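PDB 3Q3W: 3-isopropylmalate dehydratase small subunit from Campylobacter jejuni, which catalyses, as the small subunit of isopropylmalate isomerase, the interconversion of 2-isopropylmalate and 3-isopropylmalate through 2-isopropylmaleate in leucine biosynthesis. Local coordinates for residues D25-K30 and W93-Y98; G85-H90 and K113-G118; G120-E125 and I146-L151. All coordinates share one frame; numbering follows the deposited sequence. Where two conformers were deposited one is given.

How the contacts relate
Contacts 1 and 2 lie side by side, their centres about 11 Å apart, and Arg88 joins them: it leaves the loop 85-90 to form a salt bridge with Asp25, through Arg88 NH1 and Asp25 OD1 (3.0 Å). Contact 3 is farther off, with its centre about 17 Å from that of contact 2; from contact 1, on the other side of the chain's centre, it is about 19 Å. Helix 110-118 leads directly into strand 122-125, and the salt bridge Lys113 NZ to Glu125 OE2 (3.0 Å) ties the two together. Leu95 and Val96 touch Leu121, linking contact 1 to contact 3. By analogy with aconitase, the 85-90 loop probably borders the active site.

Contact 1. Residues D25-K30 and W93-Y98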
loop_
_atom_site.group_PDB
_atom_site.type_symbol
_atom_site.label_atom_id
_atom_site.label_comp_id
_atom_site.label_asym_id
_atom_site.label_seq_id
_atom_site.Cartn_x
_atom_site.Cartn_y
_atom_site.Cartn_z
ATOM N N ASP A 25 -4.634 -13.115 1.894
ATOM C CA ASP A 25 -5.328 -13.381 3.161
ATOM C C ASP A 25 -4.902 -12.516 4.339
ATOM O O ASP A 25 -5.696 -12.264 5.254
ATOM C CB ASP A 25 -5.156 -14.822 3.621
ATOM C CG ASP A 25 -5.857 -15.795 2.743
ATOM O OD1 ASP A 25 -7.118 -15.769 2.700
ATOM O OD2 ASP A 25 -5.136 -16.602 2.114
ATOM N N GLN A 26 -3.646 -12.113 4.360
ATOM C CA GLN A 26 -3.197 -11.149 5.344
ATOM C C GLN A 26 -3.798 -9.802 5.040
ATOM O O GLN A 26 -4.167 -9.091 5.947
ATOM C CB GLN A 26 -1.681 -11.081 5.382
ATOM C CG GLN A 26 -1.045 -12.401 5.762
ATOM C CD GLN A 26 0.445 -12.252 5.920
ATOM O OE1 GLN A 26 1.221 -12.566 5.037
ATOM N NE2 GLN A 26 0.837 -11.730 7.027
ATOM N N ILE A 27 -3.858 -9.439 3.773
ATOM C CA ILE A 27 -4.452 -8.154 3.376
ATOM C C ILE A 27 -5.947 -8.106 3.767
ATOM O O ILE A 27 -6.399 -7.159 4.371
ATOM C CB ILE A 27 -4.244 -7.840 1.864
ATOM C CG1 ILE A 27 -2.746 -7.694 1.551
ATOM C CG2 ILE A 27 -4.911 -6.484 1.475
ATOM C CD1 ILE A 27 -2.386 -7.754 0.061
ATOM N N ILE A 28 -6.695 -9.161 3.441
ATOM C CA ILE A 28 -8.107 -9.210 3.784
ATOM C C ILE A 28 -8.567 -10.646 3.734
ATOM O O ILE A 28 -8.529 -11.280 2.668
ATOM C CB ILE A 28 -9.008 -8.296 2.844
ATOM C CG1 ILE A 28 -10.488 -8.403 3.243
ATOM C CG2 ILE A 28 -8.719 -8.550 1.346
ATOM C CD1 ILE A 28 -11.379 -7.221 2.789
ATOM N N PRO A 29 -8.993 -11.153 4.885
ATOM C CA PRO A 29 -9.360 -12.534 5.008
ATOM C C PRO A 29 -10.675 -12.867 4.266
ATOM O O PRO A 29 -11.457 -11.971 3.935
ATOM C CB PRO A 29 -9.524 -12.704 6.519
ATOM C CG PRO A 29 -8.781 -11.636 7.112
ATOM C CD PRO A 29 -8.870 -10.506 6.203
ATOM N N LYS A 30 -10.880 -14.153 4.045
ATOM C CA LYS A 30 -11.933 -14.673 3.179
ATOM C C LYS A 30 -13.340 -14.408 3.697
ATOM O O LYS A 30 -14.252 -14.310 2.902
ATOM C CB LYS A 30 -11.784 -16.178 2.968
ATOM C CG LYS A 30 -10.531 -16.621 2.227
ATOM C CD LYS A 30 -10.438 -18.155 2.322
ATOM C CE LYS A 30 -9.407 -18.787 1.367
ATOM N NZ LYS A 30 -9.576 -18.345 -0.039
ATOM N N TRP A 93 -8.938 -3.172 -2.918
ATOM C CA TRP A 93 -10.036 -2.421 -2.312
ATOM C C TRP A 93 -9.849 -2.103 -0.807
ATOM O O TRP A 93 -10.116 -0.990 -0.373
ATOM C CB TRP A 93 -11.314 -3.180 -2.468
ATOM C CG TRP A 93 -11.740 -3.437 -3.888
ATOM C CD1 TRP A 93 -11.151 -2.982 -5.042
ATOM C CD2 TRP A 93 -12.881 -4.189 -4.291
ATOM N NE1 TRP A 93 -11.882 -3.417 -6.146
ATOM C CE2 TRP A 93 -12.944 -4.147 -5.703
ATOM C CE3 TRP A 93 -13.884 -4.893 -3.586
ATOM C CZ2 TRP A 93 -13.937 -4.822 -6.432
ATOM C CZ3 TRP A 93 -14.882 -5.554 -4.323
ATOM C CH2 TRP A 93 -14.899 -5.491 -5.721
ATOM N N ALA A 94 -9.455 -3.099 -0.024
ATOM C CA ALA A 94 -9.265 -2.867 1.402
ATOM C C ALA A 94 -8.158 -1.843 1.636
ATOM O O ALA A 94 -8.259 -0.953 2.473
ATOM C CB ALA A 94 -8.960 -4.186 2.094
ATOM N N LEU A 95 -7.087 -1.960 0.872
ATOM C CA LEU A 95 -5.981 -1.007 0.978
ATOM C C LEU A 95 -6.428 0.407 0.628
ATOM O O LEU A 95 -6.158 1.348 1.400
ATOM C CB LEU A 95 -4.798 -1.465 0.072
ATOM C CG LEU A 95 -4.034 -2.673 0.596
ATOM C CD1 LEU A 95 -3.391 -3.546 -0.498
ATOM C CD2 LEU A 95 -2.992 -2.221 1.647
ATOM N N VAL A 96 -7.097 0.594 -0.527
ATOM C CA VAL A 96 -7.565 1.931 -0.931
ATOM C C VAL A 96 -8.622 2.503 0.023
ATOM O O VAL A 96 -8.561 3.652 0.395
ATOM C CB VAL A 96 -8.085 1.944 -2.390
ATOM C CG1 VAL A 96 -8.801 3.249 -2.725
ATOM C CG2 VAL A 96 -6.886 1.679 -3.394
ATOM N N ASP A 97 -9.573 1.671 0.437
ATOM C CA ASP A 97 -10.621 2.099 1.351
ATOM C C ASP A 97 -9.999 2.526 2.703
ATOM O O ASP A 97 -10.520 3.440 3.365
ATOM C CB ASP A 97 -11.628 0.978 1.611
ATOM C CG ASP A 97 -12.533 0.657 0.365
ATOM O OD1 ASP A 97 -12.447 1.358 -0.660
ATOM O OD2 ASP A 97 -13.354 -0.294 0.427
ATOM N N TYR A 98 -8.904 1.888 3.117
ATOM C CA TYR A 98 -8.241 2.287 4.377
ATOM C C TYR A 98 -7.627 3.648 4.221
ATOM O O TYR A 98 -7.433 4.402 5.163
ATOM C CB TYR A 98 -7.138 1.291 4.733
ATOM C CG TYR A 98 -6.447 1.582 6.026
ATOM C CD1 TYR A 98 -7.037 1.250 7.247
ATOM C CD2 TYR A 98 -5.189 2.187 6.038
ATOM C CE1 TYR A 98 -6.376 1.498 8.451
ATOM C CE2 TYR A 98 -4.530 2.410 7.214
ATOM C CZ TYR A 98 -5.105 2.094 8.421
ATOM O OH TYR A 98 -4.420 2.343 9.630
#
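The backbones of Ile28 and Ala94 approach to 6.9 Å between their CA atoms, where the chain leaves the short helix 24-27 and passes beside helix 90-98. Ile28 has already swung into an extended conformation, so it and the last helical residue, Ile27, present separate aliphatic groups to consecutive residues of the longer helix. Ile28 carries CG1 anti to its own nitrogen (chi1 179°), which extends the ethyl arm across the gap until CD1 meets the methyl of Ala94 (Ile28 CD1 to Ala94 CB, 3.9 Å). The branch point rests against the same methyl, with Ile28 CB 4.2 Å from Ala94 CB. Ile27 uses its other branch: the CG2 methyl lies 3.9 Å from Leu95 CD1 and 4.0 Å from Leu95 CG, and the two side chains cross at about a right angle. Phe112 of helix 110-118 and Leu45 also touch both Ile27 and Leu95, extending the apolar cluster. All four contacting residues are buried, and no hydrogen bond spans the segments. The end of helix 24-27 and the residue after it are therefore held to helix 90-98 by apolar packing, without any directional bond.

Contact 2. Residues G85-H90 and K113-G118; sequences GSSREH and KNNALG
This is a small polar contact at the surface, in which Ser87 and Arg88, on the loop between strand 73-78 and helix 90-98, meet Asn115 on helix 110-118. The Asn115 amide nitrogen makes the connection in two directions. One is direct: Asn115 ND2 donates to Ser87 OG, but the bond is weak, at 3.5 Å with an N-H...O angle of 148°. The other runs through a water, which accepts from Asn115 ND2 at 2.8 Å and donates to the carbonyl Arg88 O, also at 2.8 Å. One amide group thus reaches a hydroxyl and a backbone carbonyl of successive loop residues. Both bonds leave from ND2; the water-mediated one is the shorter, and together they favour the rotation that points ND2 at the loop. The hydroxyl of Ser87 is brought within range by an extended first torsion (chi1 -164°), with OG opposite the backbone nitrogen. Arg88 contributes only main chain here; its side chain leaves in another direction, where NH1 forms a salt bridge with Asp25 and a weak hydrogen bond with Ile28 O. The sequence Gly-Ser-Ser-Arg-Glu-His matches a signature of the aconitase C-terminal domain, and in aconitase the corresponding loop contributes to the active site, so this loop probably lies near the substrate once the large subunit is bound.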
loop_
_atom_site.group_PDB
_atom_site.type_symbol
_atom_site.label_atom_id
_atom_site.label_comp_id
_atom_site.label_asym_id
_atom_site.label_seq_id
_atom_site.Cartn_x
_atom_site.Cartn_y
_atom_site.Cartn_z
ATOM N N GLY A 85 -0.559 -14.266 -4.064
ATOM C CA GLY A 85 -1.749 -15.100 -4.087
ATOM C C GLY A 85 -2.507 -15.015 -5.392
ATOM O O GLY A 85 -2.095 -14.324 -6.325
ATOM N N SER A 86 -3.618 -15.736 -5.469
ATOM C CA SER A 86 -4.489 -15.641 -6.625
ATOM C C SER A 86 -5.318 -14.352 -6.606
ATOM O O SER A 86 -5.378 -13.655 -5.588
ATOM C CB SER A 86 -5.392 -16.878 -6.732
ATOM O OG SER A 86 -5.972 -17.162 -5.494
ATOM N N SER A 87 -5.931 -14.039 -7.755
ATOM C CA SER A 87 -6.738 -12.830 -7.888
ATOM C C SER A 87 -7.609 -12.664 -6.644
ATOM O O SER A 87 -8.247 -13.612 -6.205
ATOM C CB SER A 87 -7.600 -12.884 -9.144
ATOM O OG SER A 87 -8.091 -11.581 -9.457
ATOM N N ARG A 88 -7.554 -11.480 -6.047
ATOM C CA ARG A 88 -8.455 -11.082 -4.976
ATOM C C ARG A 88 -8.629 -9.595 -5.149
ATOM O O ARG A 88 -7.820 -8.789 -4.663
ATOM C CB ARG A 88 -7.872 -11.405 -3.592
ATOM C CG ARG A 88 -8.903 -11.264 -2.509
ATOM C CD ARG A 88 -8.509 -11.858 -1.229
ATOM N NE ARG A 88 -8.474 -13.325 -1.247
ATOM C CZ ARG A 88 -8.193 -14.055 -0.178
ATOM N NH1 ARG A 88 -7.932 -13.453 1.017
ATOM N NH2 ARG A 88 -8.161 -15.381 -0.286
ATOM N N GLU A 89 -9.670 -9.212 -5.862
ATOM C CA GLU A 89 -9.943 -7.796 -6.098
ATOM C C GLU A 89 -10.108 -7.016 -4.796
ATOM O O GLU A 89 -9.708 -5.871 -4.710
ATOM C CB GLU A 89 -11.167 -7.605 -6.991
ATOM C CG GLU A 89 -12.497 -8.035 -6.350
ATOM C CD GLU A 89 -13.504 -8.595 -7.373
ATOM O OE1 GLU A 89 -14.232 -9.533 -7.017
ATOM O OE2 GLU A 89 -13.541 -8.104 -8.525
ATOM N N HIS A 90 -10.660 -7.662 -3.775
ATOM C CA HIS A 90 -10.823 -7.051 -2.458
ATOM C C HIS A 90 -9.508 -6.592 -1.774
ATOM O O HIS A 90 -9.567 -5.710 -0.912
ATOM C CB HIS A 90 -11.528 -8.006 -1.504
ATOM C CG HIS A 90 -12.963 -8.251 -1.841
ATOM N ND1 HIS A 90 -13.345 -9.113 -2.839
ATOM C CD2 HIS A 90 -14.107 -7.794 -1.282
ATOM C CE1 HIS A 90 -14.661 -9.153 -2.903
ATOM N NE2 HIS A 90 -15.147 -8.386 -1.951
ATOM N N LYS A 113 -0.439 -6.688 -8.478
ATOM C CA LYS A 113 0.043 -5.442 -9.055
ATOM C C LYS A 113 -0.979 -4.881 -10.075
ATOM O O LYS A 113 -1.310 -3.685 -10.032
ATOM C CB LYS A 113 1.440 -5.581 -9.727
ATOM C CG LYS A 113 1.963 -4.194 -10.144
ATOM C CD LYS A 113 3.063 -4.186 -11.187
ATOM C CE LYS A 113 4.310 -4.806 -10.698
ATOM N NZ LYS A 113 5.246 -4.748 -11.848
ATOM N N ASN A 114 -1.452 -5.732 -10.976
ATOM C CA ASN A 114 -2.330 -5.283 -12.047
ATOM C C ASN A 114 -3.677 -4.838 -11.487
ATOM O O ASN A 114 -4.192 -3.807 -11.868
ATOM C CB ASN A 114 -2.540 -6.378 -13.066
ATOM C CG ASN A 114 -3.215 -5.875 -14.324
ATOM O OD1 ASN A 114 -4.345 -6.235 -14.590
ATOM N ND2 ASN A 114 -2.514 -5.050 -15.112
ATOM N N ASN A 115 -4.195 -5.589 -10.520
ATOM C CA ASN A 115 -5.423 -5.191 -9.842
ATOM C C ASN A 115 -5.268 -3.910 -9.084
ATOM O O ASN A 115 -6.207 -3.095 -9.051
ATOM C CB ASN A 115 -5.883 -6.275 -8.895
ATOM C CG ASN A 115 -6.343 -7.516 -9.631
ATOM O OD1 ASN A 115 -6.737 -7.440 -10.816
ATOM N ND2 ASN A 115 -6.271 -8.668 -8.959
ATOM N N ALA A 116 -4.122 -3.730 -8.440
ATOM C CA ALA A 116 -3.939 -2.538 -7.645
ATOM C C ALA A 116 -3.893 -1.324 -8.564
ATOM O O ALA A 116 -4.529 -0.308 -8.291
ATOM C CB ALA A 116 -2.677 -2.627 -6.784
ATOM N N LEU A 117 -3.106 -1.425 -9.623
ATOM C CA LEU A 117 -2.948 -0.358 -10.606
ATOM C C LEU A 117 -4.282 -0.045 -11.249
ATOM O O LEU A 117 -4.619 1.123 -11.439
ATOM C CB LEU A 117 -1.926 -0.746 -11.685
ATOM C CG LEU A 117 -0.492 -0.743 -11.135
ATOM C CD1 LEU A 117 0.471 -1.368 -12.190
ATOM C CD2 LEU A 117 -0.057 0.693 -10.704
ATOM N N GLY A 118 -5.061 -1.087 -11.509
ATOM C CA GLY A 118 -6.450 -0.913 -11.947
ATOM C C GLY A 118 -7.343 -0.127 -10.987
ATOM O O GLY A 118 -8.328 0.484 -11.404
HETATM O O HOH W 1 -5.539 -8.918 -6.284
#

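Contact 3. Residues G120-E125 and I146-L151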
loop_
_atom_site.group_PDB
_atom_site.type_symbol
_atom_site.label_atom_id
_atom_site.label_comp_id
_atom_site.label_asym_id
_atom_site.label_seq_id
_atom_site.Cartn_x
_atom_site.Cartn_y
_atom_site.Cartn_z
ATOM N N GLY A 120 -6.173 2.258 -8.904
ATOM C CA GLY A 120 -5.572 3.574 -8.597
ATOM C C GLY A 120 -4.618 3.523 -7.436
ATOM O O GLY A 120 -4.244 4.556 -6.912
ATOM N N LEU A 121 -4.213 2.315 -7.058
ATOM C CA LEU A 121 -3.247 2.064 -5.998
ATOM C C LEU A 121 -1.838 1.962 -6.637
ATOM O O LEU A 121 -1.533 0.969 -7.274
ATOM C CB LEU A 121 -3.607 0.759 -5.274
ATOM C CG LEU A 121 -2.725 0.234 -4.128
ATOM C CD1 LEU A 121 -2.437 1.338 -3.099
ATOM C CD2 LEU A 121 -3.309 -1.005 -3.433
ATOM N N LEU A 122 -1.004 2.990 -6.484
ATOM C CA LEU A 122 0.304 3.002 -7.126
ATOM C C LEU A 122 1.338 2.082 -6.500
ATOM O O LEU A 122 1.724 2.220 -5.320
ATOM C CB LEU A 122 0.868 4.403 -7.176
ATOM C CG LEU A 122 2.217 4.599 -7.864
ATOM C CD1 LEU A 122 2.263 3.994 -9.298
ATOM C CD2 LEU A 122 2.525 6.108 -7.927
ATOM N N THR A 123 1.840 1.180 -7.319
ATOM C CA THR A 123 2.783 0.179 -6.877
ATOM C C THR A 123 4.199 0.535 -7.377
ATOM O O THR A 123 4.481 0.508 -8.584
ATOM C CB THR A 123 2.352 -1.151 -7.436
ATOM O OG1 THR A 123 2.350 -1.040 -8.848
ATOM C CG2 THR A 123 0.953 -1.469 -6.987
ATOM N N ILE A 124 5.050 0.893 -6.421
ATOM C CA ILE A 124 6.390 1.400 -6.668
ATOM C C ILE A 124 7.388 0.332 -6.331
ATOM O O ILE A 124 7.541 -0.054 -5.156
ATOM C CB ILE A 124 6.664 2.619 -5.797
ATOM C CG1 ILE A 124 5.749 3.755 -6.237
ATOM C CG2 ILE A 124 8.147 3.018 -5.856
ATOM C CD1 ILE A 124 5.526 4.860 -5.228
ATOM N N GLU A 125 8.077 -0.146 -7.363
ATOM C CA GLU A 125 9.104 -1.155 -7.174
ATOM C C GLU A 125 10.426 -0.423 -7.014
ATOM O O GLU A 125 10.802 0.364 -7.898
ATOM C CB GLU A 125 9.146 -2.139 -8.349
ATOM C CG GLU A 125 8.005 -3.150 -8.319
ATOM C CD GLU A 125 7.917 -4.055 -9.550
ATOM O OE1 GLU A 125 8.692 -3.836 -10.540
ATOM O OE2 GLU A 125 7.091 -5.016 -9.500
ATOM N N ILE A 146 6.457 10.720 3.300
ATOM C CA ILE A 146 7.165 10.484 2.070
ATOM C C ILE A 146 6.405 11.217 0.966
ATOM O O ILE A 146 5.186 11.351 1.023
ATOM C CB ILE A 146 7.309 8.988 1.761
ATOM C CG1 ILE A 146 8.261 8.340 2.788
ATOM C CG2 ILE A 146 7.798 8.800 0.305
ATOM C CD1 ILE A 146 8.412 6.828 2.705
ATOM N N GLU A 147 7.121 11.761 -0.012
ATOM C CA GLU A 147 6.444 12.357 -1.178
ATOM C C GLU A 147 6.717 11.562 -2.446
ATOM O O GLU A 147 7.806 11.076 -2.656
ATOM C CB GLU A 147 6.824 13.828 -1.371
ATOM C CG GLU A 147 5.882 14.544 -2.349
ATOM C CD GLU A 147 5.988 16.063 -2.337
ATOM O OE1 GLU A 147 6.536 16.640 -1.383
ATOM O OE2 GLU A 147 5.501 16.689 -3.299
ATOM N N ILE A 148 5.686 11.423 -3.290
ATOM C CA ILE A 148 5.791 10.637 -4.523
ATOM C C ILE A 148 5.232 11.447 -5.663
ATOM O O ILE A 148 4.123 11.945 -5.551
ATOM C CB ILE A 148 5.004 9.344 -4.458
ATOM C CG1 ILE A 148 5.484 8.466 -3.306
ATOM C CG2 ILE A 148 5.102 8.608 -5.826
ATOM C CD1 ILE A 148 4.451 7.428 -2.788
ATOM N N SER A 149 6.014 11.606 -6.734
ATOM C CA SER A 149 5.544 12.216 -7.962
ATOM C C SER A 149 5.448 11.142 -9.048
ATOM O O SER A 149 6.447 10.537 -9.431
ATOM C CB SER A 149 6.515 13.323 -8.412
ATOM O OG SER A 149 6.115 13.889 -9.654
ATOM N N LEU A 150 4.259 10.918 -9.579
ATOM C CA LEU A 150 4.107 9.942 -10.663
ATOM C C LEU A 150 4.464 10.588 -11.996
ATOM O O LEU A 150 4.708 9.886 -12.979
ATOM C CB LEU A 150 2.699 9.373 -10.719
ATOM C CG LEU A 150 2.363 8.405 -11.854
ATOM C CD1 LEU A 150 3.259 7.214 -11.872
ATOM C CD2 LEU A 150 0.964 7.997 -11.696
ATOM N N LEU A 151 4.495 11.921 -12.041
ATOM C CA LEU A 151 5.010 12.641 -13.204
ATOM C C LEU A 151 6.485 12.408 -13.383
ATOM O O LEU A 151 6.924 12.108 -14.471
ATOM C CB LEU A 151 4.801 14.134 -13.077
ATOM C CG LEU A 151 3.374 14.609 -13.266
ATOM C CD1 LEU A 151 3.316 16.127 -13.055
ATOM C CD2 LEU A 151 2.877 14.237 -14.645
#
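The carbonyl oxygen of Leu150 accepts a hydrogen bond from Arg171 NE, and that of Leu151 accepts one from NH2 of the same guanidinium, which fastens the end of segment 146-151 to helix 168-176. The side chains of Leu150 itself and of Ile148, two residues earlier, meet Leu122 and Ile124, with no hydrogen bond between the segments. Ile124 and Ile148 meet end-on through their CD1 methyls, which are 3.7 Å apart. The branch methyl of Ile148 fills in beside them, its CG2 lying 3.8 Å from Ile124 CD1. The side chains of Leu122 and Ile148 lie alongside, pointing opposite ways, and Leu122 CD2 serves two neighbours, at 4.2 Å from both Ile148 CG2 and Leu150 CD1. That reach follows from an extended Leu122, whose CG stands opposite the backbone nitrogen (chi1 -178°). The main chains remain well apart, at 9.5 Å between the CA atoms of Ile124 and Ile148, so the strands pack through side chains and do not pair. Three strands separate 122-125 from 145-149 in the mixed sheet, so they can touch only because the sheet curls strongly, and their side chains meet on its inner side. Strand 122-125 pairs instead with 102-105, and Thr123 packs against helix 110-118, while Phe7, Phe164 and Leu166 adjoin Leu122 or Ile124, and Val155 of strand 154-157 adjoins Ile148.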